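Local coordinates for receptor-like protein kinase ANXUR1 (Arabidopsis thaliana, PDB 6FIG) that is a receptor kinase involved in plant reproduction, whose tandem malectin-like ectodomain probably senses extracellular signals, at residues E125-P130 against E163-A168. Numbering follows the deposited sequence.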
# COMPACT_ATOMS: atom_id res chain seq x y z
N GLU A 125 -0.44 16.56 -10.98
CA GLU A 125 -1.08 15.28 -10.90
C GLU A 125 -2.18 15.18 -11.94
O GLU A 125 -3.01 16.12 -12.06
CB GLU A 125 -1.69 15.06 -9.51
CG GLU A 125 -2.40 13.73 -9.35
CD GLU A 125 -3.05 13.57 -8.00
OE1 GLU A 125 -4.23 13.90 -7.91
OE2 GLU A 125 -2.40 13.10 -7.03
N TYR A 126 -2.21 14.06 -12.63
CA TYR A 126 -3.15 13.80 -13.70
C TYR A 126 -3.81 12.46 -13.48
O TYR A 126 -3.21 11.56 -12.90
CB TYR A 126 -2.44 13.81 -15.05
CG TYR A 126 -1.66 15.06 -15.27
CD1 TYR A 126 -2.27 16.21 -15.79
CD2 TYR A 126 -0.32 15.14 -14.92
CE1 TYR A 126 -1.57 17.38 -15.96
CE2 TYR A 126 0.39 16.30 -15.07
CZ TYR A 126 -0.23 17.43 -15.59
OH TYR A 126 0.46 18.60 -15.72
N SER A 127 -5.04 12.31 -13.96
CA SER A 127 -5.72 11.04 -14.00
C SER A 127 -5.99 10.71 -15.46
O SER A 127 -6.77 11.40 -16.13
CB SER A 127 -7.03 11.03 -13.21
OG SER A 127 -7.66 9.76 -13.33
N LEU A 128 -5.30 9.68 -15.93
CA LEU A 128 -5.29 9.32 -17.34
C LEU A 128 -6.27 8.20 -17.62
O LEU A 128 -6.18 7.12 -17.01
CB LEU A 128 -3.88 8.89 -17.75
CG LEU A 128 -2.79 9.94 -17.50
CD1 LEU A 128 -1.43 9.37 -17.90
CD2 LEU A 128 -3.08 11.24 -18.24
N ALA A 129 -7.20 8.43 -18.55
CA ALA A 129 -8.14 7.39 -18.94
C ALA A 129 -7.43 6.16 -19.52
O ALA A 129 -6.31 6.27 -20.04
CB ALA A 129 -9.16 7.93 -19.94
N PRO A 130 -8.09 5.00 -19.47
CA PRO A 130 -7.50 3.79 -20.05
C PRO A 130 -7.07 4.02 -21.50
O PRO A 130 -7.83 4.62 -22.27
CB PRO A 130 -8.62 2.77 -19.98
CG PRO A 130 -9.48 3.21 -18.84
CD PRO A 130 -9.34 4.71 -18.75
N GLU A 163 -11.92 3.65 -11.37
CA GLU A 163 -12.69 4.62 -12.14
C GLU A 163 -13.56 5.46 -11.22
O GLU A 163 -14.73 5.16 -10.99
CB GLU A 163 -13.54 3.90 -13.19
CG GLU A 163 -12.70 3.20 -14.24
CD GLU A 163 -12.06 4.13 -15.26
OE1 GLU A 163 -12.25 5.37 -15.22
OE2 GLU A 163 -11.34 3.59 -16.12
N LEU A 164 -12.97 6.51 -10.68
CA LEU A 164 -13.63 7.31 -9.66
C LEU A 164 -14.42 8.47 -10.25
O LEU A 164 -14.97 9.27 -9.48
CB LEU A 164 -12.61 7.84 -8.67
CG LEU A 164 -11.95 6.72 -7.84
CD1 LEU A 164 -10.97 7.36 -6.87
CD2 LEU A 164 -12.96 5.86 -7.13
N PHE A 165 -14.47 8.57 -11.59
CA PHE A 165 -15.12 9.69 -12.28
C PHE A 165 -16.26 9.17 -13.13
O PHE A 165 -16.16 8.14 -13.77
CB PHE A 165 -14.11 10.41 -13.17
CG PHE A 165 -12.90 10.90 -12.41
CD1 PHE A 165 -13.01 11.99 -11.58
CD2 PHE A 165 -11.70 10.21 -12.47
CE1 PHE A 165 -11.90 12.45 -10.85
CE2 PHE A 165 -10.60 10.64 -11.76
CZ PHE A 165 -10.69 11.76 -10.93
N ASP A 166 -17.37 9.89 -13.11
CA ASP A 166 -18.50 9.57 -13.97
C ASP A 166 -19.05 10.92 -14.47
O ASP A 166 -18.25 11.79 -14.86
CB ASP A 166 -19.52 8.73 -13.21
CG ASP A 166 -20.51 8.06 -14.13
OD1 ASP A 166 -20.08 7.39 -15.10
OD2 ASP A 166 -21.73 8.18 -13.88
N THR A 167 -20.35 11.15 -14.41
CA THR A 167 -20.91 12.37 -14.95
C THR A 167 -20.89 13.49 -13.92
O THR A 167 -20.86 13.25 -12.70
CB THR A 167 -22.33 12.16 -15.49
OG1 THR A 167 -23.20 11.80 -14.42
CG2 THR A 167 -22.36 11.09 -16.52
N ALA A 168 -20.93 14.72 -14.41
CA ALA A 168 -21.00 15.91 -13.58
C ALA A 168 -22.12 16.79 -14.11
O ALA A 168 -22.30 16.90 -15.32
CB ALA A 168 -19.68 16.66 -13.64
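Ser127 and Phe165 meet as a hydroxyl against an aromatic ring: OG of Ser127 lies 3.4 Å from CE2 of Phe165, and CB of Ser127 follows at 3.9 Å from the same carbon. The oxygen reaches the ring obliquely, nearest to this one corner. Both CB bonds point toward the other segment, and two torsions complete the approach. OG of Ser127 stands anti to the backbone nitrogen (chi1 178°), while CG of Phe165 sits opposite its carbonyl carbon (chi1 -56°), which together place OG beside CE2. Beyond the pair, Phe165 packs edge-to-face with Phe370 and touches Leu185, both on neighbouring strands.

The second touch is between a carboxylate oxygen and aliphatic ring carbons. OE2 of Glu163 approaches CG of Pro130 at 3.3 Å and CD of Pro130 at 3.5 Å, the carboxylate and the pyrrolidine ring converging from opposing sides. A bend at chi2 (-74°) folds the glutamate chain, bringing OE2 to the proline although the CB bond does not point at it.

The polar ends of Ser127 and Glu163 share a partner outside both segments. Arg73, on strand 73-80, hydrogen-bonds through NH1 to OG of Ser127 and forms a salt bridge through NE with OE1 of Glu163, joining the end of strand 122-128 to the loop that follows strand 151-161. With a CA separation of 9.7 Å between Ser127 and Phe165 and just 122 Å² buried, direct packing is slight. Leu185, whose backbone pairs with Ser127, gives a further indirect link within this malectin-like ectodomain; the chemistry implies that the shared guanidinium probably does much to tie the polar ends of Ser127 and Glu163 together, its charge probably stabilising the Glu163 carboxylate.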